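Local coordinates for protein PpBBE-like 1 D396N (Physcomitrella patens subsp. patens, PDB 6EO5) that oxidises cellobiose as a flavin-dependent oxidase of the berberine bridge enzyme-like family, using a bi-covalently bound FAD, at residues Ser159-Gly164 / Leu247-Glu252; Pro221-Lys226 / Gly269-Lys274; Phe225-Asn230 / Pro293-Glu298; Ser254-Met259 / Tyr362-Leu367. One frame throughout, in Å; residues are numbered along the deposited sequence.

Contact 1: Ser159-Gly164 / Leu247-Glu252; sequences SSRKFG and LNVPAE
Arg161 leans out of the short helix 160-163 and sets the edge of its guanidinium against two backbone carbonyls of the loop 247-252. Arg161 NH2 gives a fairly straight hydrogen bond to Val249 O (2.9 Å, 156° at the hydrogen). Arg161 NH1 meets Pro250 O at 3.1 Å on a more bent path, from above that carbonyl's plane, and adds a weak bond to Val249 O. Both oxygens lie near the guanidinium plane; the bend of the arginine at chi3 (77°) turns this edge to them. CG1 of Val249 comes within 3.5 Å of Arg161 NH1, the two side chains crossing at about a right angle. NE donates to Tyr368 O and NH1 also to Ile253 O, and a leucine in place of Arg161 would probably leave Val249 O and Pro250 O, as well as those two oxygens, without their donor and weaken the tie between helix and loop. The contact joins a helix of the FAD-binding region to the loop leading into strand 253-259 of the seven-stranded antiparallel sheet, two parts of a VAO-type flavoenzyme. Ala251 packs against the helix: its CB sits 3.3 Å from Arg161 O and 4.1 Å from Lys162 CD. Lys162, bent at chi2 (66°), then carries NZ past Ala251 to Glu252, where it forms a salt bridge with OE2 at 2.8 Å, approaching on the anti side of the carboxylate and somewhat out of its plane.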
# COMPACT_ATOMS: atom_id res chain seq x y z
N SER A 159 0.38 -10.86 -7.59
CA SER A 159 0.52 -12.27 -7.23
C SER A 159 -0.01 -12.56 -5.83
O SER A 159 0.24 -13.65 -5.30
CB SER A 159 1.97 -12.74 -7.37
OG SER A 159 2.86 -12.03 -6.53
N SER A 160 -0.78 -11.63 -5.24
CA SER A 160 -1.18 -11.75 -3.84
C SER A 160 -2.20 -12.86 -3.61
O SER A 160 -2.27 -13.40 -2.50
CB SER A 160 -1.74 -10.43 -3.31
OG SER A 160 -0.71 -9.50 -3.01
N ARG A 161 -3.01 -13.21 -4.62
CA ARG A 161 -4.00 -14.26 -4.41
C ARG A 161 -3.35 -15.64 -4.35
O ARG A 161 -3.96 -16.58 -3.84
CB ARG A 161 -5.10 -14.18 -5.47
CG ARG A 161 -5.92 -12.87 -5.37
CD ARG A 161 -7.14 -12.80 -6.29
NE ARG A 161 -8.28 -13.59 -5.83
CZ ARG A 161 -8.60 -14.80 -6.31
NH1 ARG A 161 -7.84 -15.34 -7.25
NH2 ARG A 161 -9.66 -15.46 -5.84
N LYS A 162 -2.12 -15.76 -4.81
CA LYS A 162 -1.37 -16.99 -4.65
C LYS A 162 -0.49 -16.93 -3.41
O LYS A 162 -0.55 -17.84 -2.57
CB LYS A 162 -0.52 -17.26 -5.90
CG LYS A 162 0.12 -18.62 -5.96
CD LYS A 162 -0.93 -19.70 -6.08
CE LYS A 162 -0.29 -21.07 -6.28
NZ LYS A 162 -1.23 -22.15 -5.86
N PHE A 163 0.28 -15.85 -3.26
CA PHE A 163 1.37 -15.77 -2.29
C PHE A 163 1.02 -14.98 -1.03
O PHE A 163 1.86 -14.92 -0.11
CB PHE A 163 2.61 -15.13 -2.93
CG PHE A 163 3.11 -15.85 -4.16
CD1 PHE A 163 3.03 -17.23 -4.27
CD2 PHE A 163 3.68 -15.12 -5.21
CE1 PHE A 163 3.50 -17.88 -5.40
CE2 PHE A 163 4.16 -15.77 -6.34
CZ PHE A 163 4.07 -17.15 -6.44
N GLY A 164 -0.16 -14.36 -0.95
CA GLY A 164 -0.57 -13.57 0.19
C GLY A 164 -0.28 -12.09 0.00
O GLY A 164 0.17 -11.64 -1.05
N LEU A 247 -16.09 -14.28 -8.06
CA LEU A 247 -16.45 -15.25 -7.02
C LEU A 247 -15.75 -16.59 -7.18
O LEU A 247 -15.67 -17.34 -6.20
CB LEU A 247 -17.97 -15.46 -7.01
CG LEU A 247 -18.73 -14.31 -6.35
CD1 LEU A 247 -20.20 -14.26 -6.76
CD2 LEU A 247 -18.59 -14.41 -4.84
N ASN A 248 -15.24 -16.93 -8.38
CA ASN A 248 -14.74 -18.28 -8.63
C ASN A 248 -13.33 -18.31 -9.22
O ASN A 248 -12.94 -19.32 -9.82
CB ASN A 248 -15.70 -19.03 -9.56
CG ASN A 248 -17.06 -19.24 -8.93
OD1 ASN A 248 -18.05 -18.66 -9.37
ND2 ASN A 248 -17.11 -20.06 -7.89
N VAL A 249 -12.56 -17.25 -9.06
CA VAL A 249 -11.24 -17.16 -9.66
C VAL A 249 -10.24 -17.97 -8.83
O VAL A 249 -10.14 -17.75 -7.62
CB VAL A 249 -10.79 -15.70 -9.78
CG1 VAL A 249 -9.39 -15.62 -10.35
CG2 VAL A 249 -11.80 -14.91 -10.64
N PRO A 250 -9.51 -18.91 -9.44
CA PRO A 250 -8.53 -19.68 -8.68
C PRO A 250 -7.33 -18.83 -8.32
O PRO A 250 -7.06 -17.80 -8.95
CB PRO A 250 -8.13 -20.82 -9.63
CG PRO A 250 -8.48 -20.28 -11.01
CD PRO A 250 -9.65 -19.37 -10.83
N ALA A 251 -6.59 -19.29 -7.31
CA ALA A 251 -5.54 -18.50 -6.68
C ALA A 251 -4.41 -18.14 -7.64
O ALA A 251 -3.70 -17.16 -7.38
CB ALA A 251 -4.96 -19.24 -5.48
N GLU A 252 -4.22 -18.89 -8.73
CA GLU A 252 -3.14 -18.57 -9.67
C GLU A 252 -3.39 -17.27 -10.43
O GLU A 252 -2.49 -16.82 -11.15
CB GLU A 252 -2.93 -19.71 -10.67
CG GLU A 252 -2.34 -20.99 -10.09
CD GLU A 252 -3.29 -21.71 -9.17
OE1 GLU A 252 -4.52 -21.66 -9.40
OE2 GLU A 252 -2.81 -22.33 -8.19

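Contact 2: Pro221-Lys226 / Gly269-Lys274; sequences PVTHFK and GTYLGK
Strands 222-230 and 264-271 are antiparallel neighbours in the seven-stranded sheet of this VAO-type enzyme, and Phe225 and Gly269 form one of their hydrogen-bonded pairs. Phe225 N gives Gly269 O a nearly straight bond (3.0 Å, 174° at the hydrogen), and Gly269 N answers to Phe225 O. Thr223 and Tyr271 are paired in the same way, with His224 and Thr270 as the non-hydrogen-bonded pair between them. The CG of Phe225 stands between its backbone N and carbonyl carbon (chi1 58°), which folds the ring across onto the other strand: Gly269 CA makes a CH-pi contact over its face, 3.8 Å from the centroid. The absence of a side chain at Gly269 lets the ring lie this close. Replacing Phe225 by alanine would probably strip the cover from the Gly269 backbone and leave a gap beside Tyr271 CB. On the other face of the sheet, His224 uses NE2 for a hydrogen bond to Glu268, while helix 302-308 packs on His224 and Thr270. Past the strand end the chain makes an inverse gamma turn centred on Leu272, whose side chain lies beside that of Val222, CD2 3.8 Å from Val222 CG1. Gly273 CA rests over a face of the Tyr271 ring, and the edge of that ring meets Thr223 CB. Beside its own backbone N, OG1 of Thr223 donates to Gly273 O at 2.9 Å, tilted 34° from the carbonyl plane.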
# COMPACT_ATOMS: atom_id res chain seq x y z
N PRO A 221 7.10 -19.24 -16.58
CA PRO A 221 6.42 -18.15 -17.29
C PRO A 221 5.11 -17.79 -16.63
O PRO A 221 4.46 -18.63 -16.00
CB PRO A 221 6.18 -18.72 -18.69
CG PRO A 221 7.13 -19.88 -18.81
CD PRO A 221 7.28 -20.43 -17.44
N VAL A 222 4.71 -16.53 -16.79
CA VAL A 222 3.42 -16.03 -16.34
C VAL A 222 2.73 -15.37 -17.52
O VAL A 222 3.32 -15.18 -18.59
CB VAL A 222 3.56 -15.04 -15.16
CG1 VAL A 222 4.36 -15.69 -14.02
CG2 VAL A 222 4.20 -13.74 -15.62
N THR A 223 1.46 -15.02 -17.33
CA THR A 223 0.63 -14.48 -18.39
C THR A 223 -0.11 -13.24 -17.91
O THR A 223 -0.79 -13.26 -16.88
CB THR A 223 -0.37 -15.52 -18.89
OG1 THR A 223 0.34 -16.69 -19.32
CG2 THR A 223 -1.19 -14.97 -20.05
N HIS A 224 0.02 -12.16 -18.67
CA HIS A 224 -0.62 -10.89 -18.38
C HIS A 224 -1.80 -10.71 -19.32
O HIS A 224 -1.67 -10.93 -20.53
CB HIS A 224 0.39 -9.75 -18.52
CG HIS A 224 -0.22 -8.39 -18.46
ND1 HIS A 224 -0.44 -7.63 -19.58
CD2 HIS A 224 -0.67 -7.66 -17.41
CE1 HIS A 224 -1.00 -6.48 -19.23
NE2 HIS A 224 -1.15 -6.48 -17.92
N PHE A 225 -2.95 -10.33 -18.79
CA PHE A 225 -4.11 -10.06 -19.62
C PHE A 225 -4.75 -8.74 -19.22
O PHE A 225 -4.68 -8.32 -18.06
CB PHE A 225 -5.15 -11.18 -19.55
CG PHE A 225 -5.66 -11.47 -18.16
CD1 PHE A 225 -4.98 -12.36 -17.33
CD2 PHE A 225 -6.84 -10.89 -17.70
CE1 PHE A 225 -5.46 -12.65 -16.06
CE2 PHE A 225 -7.33 -11.17 -16.42
CZ PHE A 225 -6.64 -12.06 -15.60
N LYS A 226 -5.37 -8.08 -20.20
CA LYS A 226 -6.11 -6.86 -19.94
C LYS A 226 -7.18 -6.71 -21.02
O LYS A 226 -6.87 -6.77 -22.22
CB LYS A 226 -5.18 -5.65 -19.91
CG LYS A 226 -5.86 -4.32 -19.62
CD LYS A 226 -4.85 -3.30 -19.11
CE LYS A 226 -5.46 -1.91 -18.99
NZ LYS A 226 -4.53 -0.97 -18.30
N GLY A 269 -5.10 -8.40 -15.17
CA GLY A 269 -4.73 -9.48 -14.28
C GLY A 269 -3.46 -10.19 -14.67
O GLY A 269 -2.95 -10.06 -15.79
N THR A 270 -2.95 -10.97 -13.72
CA THR A 270 -1.76 -11.78 -13.90
C THR A 270 -2.08 -13.23 -13.55
O THR A 270 -2.64 -13.50 -12.48
CB THR A 270 -0.61 -11.26 -13.04
OG1 THR A 270 -0.29 -9.92 -13.44
CG2 THR A 270 0.62 -12.17 -13.18
N TYR A 271 -1.73 -14.14 -14.45
CA TYR A 271 -1.95 -15.58 -14.29
C TYR A 271 -0.61 -16.27 -14.13
O TYR A 271 0.27 -16.15 -15.00
CB TYR A 271 -2.71 -16.14 -15.49
CG TYR A 271 -2.77 -17.65 -15.54
CD1 TYR A 271 -3.11 -18.38 -14.41
CD2 TYR A 271 -2.52 -18.34 -16.72
CE1 TYR A 271 -3.17 -19.77 -14.44
CE2 TYR A 271 -2.57 -19.73 -16.78
CZ TYR A 271 -2.90 -20.44 -15.64
OH TYR A 271 -2.96 -21.82 -15.69
N LEU A 272 -0.43 -16.97 -13.01
CA LEU A 272 0.79 -17.73 -12.73
C LEU A 272 0.73 -19.07 -13.47
O LEU A 272 0.54 -20.14 -12.89
CB LEU A 272 0.96 -17.92 -11.24
CG LEU A 272 1.12 -16.64 -10.43
CD1 LEU A 272 1.10 -16.95 -8.95
CD2 LEU A 272 2.40 -15.94 -10.81
N GLY A 273 0.93 -18.99 -14.78
CA GLY A 273 0.72 -20.15 -15.63
C GLY A 273 0.98 -19.79 -17.07
O GLY A 273 1.30 -18.64 -17.41
N LYS A 274 0.86 -20.80 -17.93
CA LYS A 274 1.12 -20.64 -19.36
C LYS A 274 -0.09 -20.02 -20.06
O LYS A 274 -1.24 -20.33 -19.75
CB LYS A 274 1.46 -21.98 -19.99
CG LYS A 274 2.79 -22.56 -19.56
CD LYS A 274 2.94 -23.99 -20.05
CE LYS A 274 4.24 -24.63 -19.55
NZ LYS A 274 4.39 -26.04 -20.06

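Contact 3: Phe225-Asn230 / Pro293-Glu298; sequences FKYRWN and PTRVEE
Strands 222-230 and 294-300 run almost exactly antiparallel here (178°), with Lys226-Val296 and Arg228-Thr294 as hydrogen-bonded pairs and Phe225-Glu297 and Tyr227-Arg295 as non-hydrogen-bonded ones. This is the margin of the seven-stranded antiparallel sheet, in which 294-300 is an outermost strand. The bonds from Lys226 N to Val296 O (2.9 Å) and from Thr294 N to Arg228 O (2.9 Å) are the shorter of the four. Side chains on the Tyr227 face carry most of the specific contacts, and helix 279-288 packs on that face through Val282, Phe285 and Leu286. Trp229 and Pro293 lie side by side: Pro293 CB sits over the six-membered ring, 3.7 Å from its centroid in a CH-pi contact, and also touches Tyr227 CB at 4.0 Å. The indole NE1 is held by Pro291 O, which fixes the turn of the ring over the proline. On the face of Lys226 and Val296 the chains are more exposed; Arg228 CB and Thr294 CB touch at 3.9 Å, and the extended Lys226 leads away to a cation-pi contact with Trp266. Arg295 sets CG at the edge of the Tyr227 ring, and its NE forms a long salt bridge with OE1 of Glu297. The other oxygen of that carboxylate takes the phenol: Tyr227 OH donates to Glu297 OE2 at 2.6 Å on its anti side, with ring and carboxylate planes 89° apart.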
# COMPACT_ATOMS: atom_id res chain seq x y z
N PHE A 225 -2.95 -10.33 -18.79
CA PHE A 225 -4.11 -10.06 -19.62
C PHE A 225 -4.75 -8.74 -19.22
O PHE A 225 -4.68 -8.32 -18.06
CB PHE A 225 -5.15 -11.18 -19.55
CG PHE A 225 -5.66 -11.47 -18.16
CD1 PHE A 225 -4.98 -12.36 -17.33
CD2 PHE A 225 -6.84 -10.89 -17.70
CE1 PHE A 225 -5.46 -12.65 -16.06
CE2 PHE A 225 -7.33 -11.17 -16.42
CZ PHE A 225 -6.64 -12.06 -15.60
N LYS A 226 -5.37 -8.08 -20.20
CA LYS A 226 -6.11 -6.86 -19.94
C LYS A 226 -7.18 -6.71 -21.02
O LYS A 226 -6.87 -6.77 -22.22
CB LYS A 226 -5.18 -5.65 -19.91
CG LYS A 226 -5.86 -4.32 -19.62
CD LYS A 226 -4.85 -3.30 -19.11
CE LYS A 226 -5.46 -1.91 -18.99
NZ LYS A 226 -4.53 -0.97 -18.30
N TYR A 227 -8.43 -6.57 -20.59
CA TYR A 227 -9.57 -6.38 -21.48
C TYR A 227 -10.16 -5.02 -21.17
O TYR A 227 -10.56 -4.76 -20.03
CB TYR A 227 -10.60 -7.50 -21.32
CG TYR A 227 -9.98 -8.88 -21.35
CD1 TYR A 227 -9.48 -9.41 -22.54
CD2 TYR A 227 -9.88 -9.64 -20.20
CE1 TYR A 227 -8.90 -10.66 -22.57
CE2 TYR A 227 -9.30 -10.91 -20.23
CZ TYR A 227 -8.81 -11.41 -21.42
OH TYR A 227 -8.24 -12.66 -21.46
N ARG A 228 -10.24 -4.16 -22.18
CA ARG A 228 -10.48 -2.73 -22.01
C ARG A 228 -11.65 -2.28 -22.89
O ARG A 228 -11.84 -2.81 -23.99
CB ARG A 228 -9.19 -1.97 -22.36
CG ARG A 228 -9.24 -0.50 -22.14
CD ARG A 228 -7.84 0.10 -22.11
NE ARG A 228 -7.94 1.55 -21.94
CZ ARG A 228 -6.92 2.34 -21.61
NH1 ARG A 228 -5.71 1.82 -21.39
NH2 ARG A 228 -7.12 3.65 -21.49
N TRP A 229 -12.43 -1.33 -22.38
CA TRP A 229 -13.55 -0.73 -23.11
C TRP A 229 -13.56 0.78 -22.90
O TRP A 229 -13.00 1.29 -21.93
CB TRP A 229 -14.93 -1.23 -22.66
CG TRP A 229 -15.28 -2.65 -22.94
CD1 TRP A 229 -16.09 -3.10 -23.95
CD2 TRP A 229 -14.92 -3.79 -22.16
NE1 TRP A 229 -16.23 -4.47 -23.86
CE2 TRP A 229 -15.52 -4.91 -22.77
CE3 TRP A 229 -14.14 -3.98 -21.02
CZ2 TRP A 229 -15.37 -6.20 -22.28
CZ3 TRP A 229 -13.99 -5.26 -20.53
CH2 TRP A 229 -14.60 -6.36 -21.16
N ASN A 230 -14.25 1.48 -23.80
CA ASN A 230 -14.41 2.93 -23.70
C ASN A 230 -15.83 3.24 -24.17
O ASN A 230 -16.07 3.59 -25.32
CB ASN A 230 -13.37 3.68 -24.51
CG ASN A 230 -13.44 5.19 -24.28
OD1 ASN A 230 -14.07 5.66 -23.32
ND2 ASN A 230 -12.78 5.95 -25.15
N PRO A 293 -14.06 -6.30 -26.43
CA PRO A 293 -13.01 -5.68 -25.65
C PRO A 293 -11.72 -5.59 -26.45
O PRO A 293 -11.41 -6.45 -27.27
CB PRO A 293 -12.84 -6.63 -24.47
CG PRO A 293 -13.19 -7.94 -25.03
CD PRO A 293 -14.38 -7.64 -25.91
N THR A 294 -10.99 -4.51 -26.22
CA THR A 294 -9.57 -4.51 -26.50
C THR A 294 -8.95 -5.69 -25.78
O THR A 294 -9.22 -5.91 -24.59
CB THR A 294 -8.96 -3.19 -26.04
OG1 THR A 294 -9.34 -2.17 -26.97
CG2 THR A 294 -7.47 -3.26 -26.02
N ARG A 295 -8.14 -6.48 -26.49
CA ARG A 295 -7.67 -7.76 -25.98
C ARG A 295 -6.15 -7.81 -26.01
O ARG A 295 -5.55 -7.79 -27.09
CB ARG A 295 -8.25 -8.90 -26.81
CG ARG A 295 -7.72 -10.27 -26.48
CD ARG A 295 -8.31 -11.24 -27.48
NE ARG A 295 -7.36 -12.27 -27.87
CZ ARG A 295 -6.35 -12.08 -28.72
NH1 ARG A 295 -6.16 -10.88 -29.27
NH2 ARG A 295 -5.54 -13.08 -29.00
N VAL A 296 -5.54 -7.92 -24.84
CA VAL A 296 -4.09 -8.10 -24.72
C VAL A 296 -3.84 -9.28 -23.78
O VAL A 296 -4.17 -9.21 -22.59
CB VAL A 296 -3.40 -6.84 -24.19
CG1 VAL A 296 -1.95 -7.17 -23.83
CG2 VAL A 296 -3.47 -5.73 -25.22
N GLU A 297 -3.25 -10.36 -24.32
CA GLU A 297 -2.85 -11.53 -23.54
C GLU A 297 -1.44 -11.90 -23.96
O GLU A 297 -1.19 -12.14 -25.14
CB GLU A 297 -3.81 -12.71 -23.76
CG GLU A 297 -5.27 -12.42 -23.41
CD GLU A 297 -6.25 -13.29 -24.19
OE1 GLU A 297 -5.83 -13.95 -25.17
OE2 GLU A 297 -7.45 -13.31 -23.84
N GLU A 298 -0.53 -11.97 -23.00
CA GLU A 298 0.90 -11.95 -23.29
C GLU A 298 1.64 -12.83 -22.29
O GLU A 298 1.54 -12.60 -21.08
CB GLU A 298 1.42 -10.52 -23.19
CG GLU A 298 2.83 -10.34 -23.68
CD GLU A 298 3.31 -8.89 -23.52
OE1 GLU A 298 2.52 -8.05 -22.95
OE2 GLU A 298 4.46 -8.61 -23.96

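Contact 4: Ser254-Met259 / Tyr362-Leu367; sequences SAAFYM and YFIYNL
Tyr258 and Tyr362 cross at about a right angle, the outer part of the Tyr258 ring resting on CB of Tyr362. CE2 and OH of Tyr258 each come to 3.6 Å of Tyr362 CB, and CD2 lies 3.8 Å from Ile364 CG1, giving the ring a seat between Tyr362 and Ile364, two residues apart on the opposing strand. With chi1 at 61°, Tyr362 holds CG over its own backbone; its ring leads away from Tyr258 and leaves CB as the bump on which Tyr258 rests. The phenol of Tyr258 is held by Asp260. Further along this face the small Ala256 makes room for larger partners: its CB meets Asn366 OD1 at 3.6 Å and Ile364 CG2 at 4.2 Å. On the reverse face Phe257 and Tyr365 lie side by side, Phe257 CD2 meeting Tyr365 CD1 at 4.1 Å, with the Tyr365 ring edge against Phe257 O. Met259, extended until its final bend, brings SD to 3.9 Å from Tyr365 OH. The backbone beneath is antiparallel; Phe257 and Tyr365 exchange two hydrogen bonds, Leu367 N donates to Ala255 O at 3.1 Å, and the two bonds between Met259 and Phe363 are weak. In the seven-stranded sheet, strand 264-271 flanks 253-259 and strand 391-398 flanks 361-367. Helices 235-246 and 345-355 cover the face of Phe257, Met259 and Tyr365, through Phe239, Phe242, Met351 and Met355, while on the other face the side chain of Asn366 lies close to the FAD.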
# COMPACT_ATOMS: atom_id res chain seq x y z
N SER A 254 -4.54 -13.13 -10.06
CA SER A 254 -4.85 -11.93 -9.31
C SER A 254 -5.28 -10.87 -10.31
O SER A 254 -4.56 -10.61 -11.28
CB SER A 254 -3.65 -11.43 -8.50
OG SER A 254 -3.34 -12.28 -7.41
N ALA A 255 -6.45 -10.27 -10.09
CA ALA A 255 -6.99 -9.34 -11.06
C ALA A 255 -7.54 -8.12 -10.34
O ALA A 255 -7.85 -8.16 -9.15
CB ALA A 255 -8.09 -9.97 -11.93
N ALA A 256 -7.68 -7.04 -11.10
CA ALA A 256 -8.25 -5.80 -10.62
C ALA A 256 -9.12 -5.24 -11.73
O ALA A 256 -8.78 -5.35 -12.91
CB ALA A 256 -7.18 -4.78 -10.22
N PHE A 257 -10.25 -4.66 -11.35
CA PHE A 257 -11.13 -3.99 -12.29
C PHE A 257 -10.97 -2.47 -12.16
O PHE A 257 -10.72 -1.94 -11.08
CB PHE A 257 -12.58 -4.42 -12.04
CG PHE A 257 -13.53 -4.05 -13.13
CD1 PHE A 257 -13.80 -4.93 -14.17
CD2 PHE A 257 -14.19 -2.82 -13.11
CE1 PHE A 257 -14.69 -4.59 -15.18
CE2 PHE A 257 -15.09 -2.48 -14.11
CZ PHE A 257 -15.34 -3.37 -15.14
N TYR A 258 -11.12 -1.77 -13.29
CA TYR A 258 -10.96 -0.33 -13.35
C TYR A 258 -12.16 0.30 -14.06
O TYR A 258 -12.81 -0.33 -14.89
CB TYR A 258 -9.64 0.05 -14.05
CG TYR A 258 -9.47 1.54 -14.33
CD1 TYR A 258 -10.08 2.14 -15.44
CD2 TYR A 258 -8.67 2.33 -13.52
CE1 TYR A 258 -9.94 3.49 -15.70
CE2 TYR A 258 -8.51 3.70 -13.78
CZ TYR A 258 -9.15 4.26 -14.87
OH TYR A 258 -9.01 5.60 -15.15
N MET A 259 -12.42 1.56 -13.73
CA MET A 259 -13.61 2.26 -14.18
C MET A 259 -13.38 3.74 -13.88
O MET A 259 -12.78 4.07 -12.86
CB MET A 259 -14.83 1.71 -13.43
CG MET A 259 -16.15 2.33 -13.73
SD MET A 259 -17.43 1.62 -12.66
CE MET A 259 -17.32 -0.11 -13.08
N TYR A 362 -10.87 8.20 -10.57
CA TYR A 362 -10.81 6.82 -11.02
C TYR A 362 -11.10 5.87 -9.86
O TYR A 362 -11.10 6.26 -8.69
CB TYR A 362 -9.47 6.50 -11.69
CG TYR A 362 -8.25 6.66 -10.82
CD1 TYR A 362 -7.77 5.61 -10.07
CD2 TYR A 362 -7.56 7.86 -10.78
CE1 TYR A 362 -6.64 5.76 -9.28
CE2 TYR A 362 -6.44 8.02 -9.99
CZ TYR A 362 -5.98 6.97 -9.24
OH TYR A 362 -4.85 7.11 -8.46
N PHE A 363 -11.38 4.61 -10.21
CA PHE A 363 -11.91 3.60 -9.29
C PHE A 363 -11.36 2.22 -9.65
O PHE A 363 -11.53 1.76 -10.78
CB PHE A 363 -13.44 3.61 -9.32
CG PHE A 363 -14.02 4.97 -9.05
CD1 PHE A 363 -14.17 5.90 -10.07
CD2 PHE A 363 -14.38 5.34 -7.75
CE1 PHE A 363 -14.68 7.17 -9.82
CE2 PHE A 363 -14.90 6.61 -7.50
CZ PHE A 363 -15.05 7.52 -8.54
N ILE A 364 -10.71 1.56 -8.68
CA ILE A 364 -9.97 0.32 -8.91
C ILE A 364 -10.41 -0.70 -7.87
O ILE A 364 -10.49 -0.39 -6.68
CB ILE A 364 -8.45 0.56 -8.83
CG1 ILE A 364 -8.01 1.60 -9.86
CG2 ILE A 364 -7.64 -0.75 -8.99
CD1 ILE A 364 -6.54 1.90 -9.78
N TYR A 365 -10.67 -1.94 -8.31
CA TYR A 365 -11.26 -2.98 -7.48
C TYR A 365 -10.31 -4.16 -7.43
O TYR A 365 -10.21 -4.93 -8.40
CB TYR A 365 -12.62 -3.42 -8.03
CG TYR A 365 -13.60 -2.28 -8.29
CD1 TYR A 365 -13.44 -1.41 -9.36
CD2 TYR A 365 -14.71 -2.09 -7.46
CE1 TYR A 365 -14.34 -0.38 -9.60
CE2 TYR A 365 -15.62 -1.06 -7.70
CZ TYR A 365 -15.43 -0.21 -8.77
OH TYR A 365 -16.32 0.81 -9.02
N ASN A 366 -9.59 -4.32 -6.32
CA ASN A 366 -8.65 -5.43 -6.16
C ASN A 366 -9.39 -6.67 -5.68
O ASN A 366 -10.08 -6.63 -4.66
CB ASN A 366 -7.56 -5.09 -5.15
CG ASN A 366 -6.65 -4.01 -5.64
OD1 ASN A 366 -6.59 -3.73 -6.83
ND2 ASN A 366 -5.91 -3.39 -4.72
N LEU A 367 -9.23 -7.78 -6.40
CA LEU A 367 -9.98 -8.99 -6.07
C LEU A 367 -9.31 -9.73 -4.92
O LEU A 367 -8.10 -9.97 -4.94
CB LEU A 367 -10.08 -9.89 -7.30
CG LEU A 367 -10.82 -11.20 -7.07
CD1 LEU A 367 -12.31 -10.93 -6.96
CD2 LEU A 367 -10.51 -12.21 -8.18

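In the fold
Contacts 2, 3 and 4 belong to one seven-stranded antiparallel sheet. Contacts 2 and 3 share Phe225 and Lys226 on strand 222-230, their centres 13 Å apart, and His224 N reaches Glu298 O at 2.9 Å. Contact 4 follows across the sheet from contact 2, where Thr270 N meets Ser254 O at 3.0 Å. Contact 1 ties helix 160-163 to this sheet: Glu252 O is 2.8 Å from Leu272 N of contact 2, and Arg161 N is 3.0 Å from Ser254 OG of contact 4. Contact 4 comes nearest the flavin, the side chain of Asn366 about 5 Å from FAD, against about 11 Å for that of Thr270, 12 Å for Arg161 and 13 Å for Lys226.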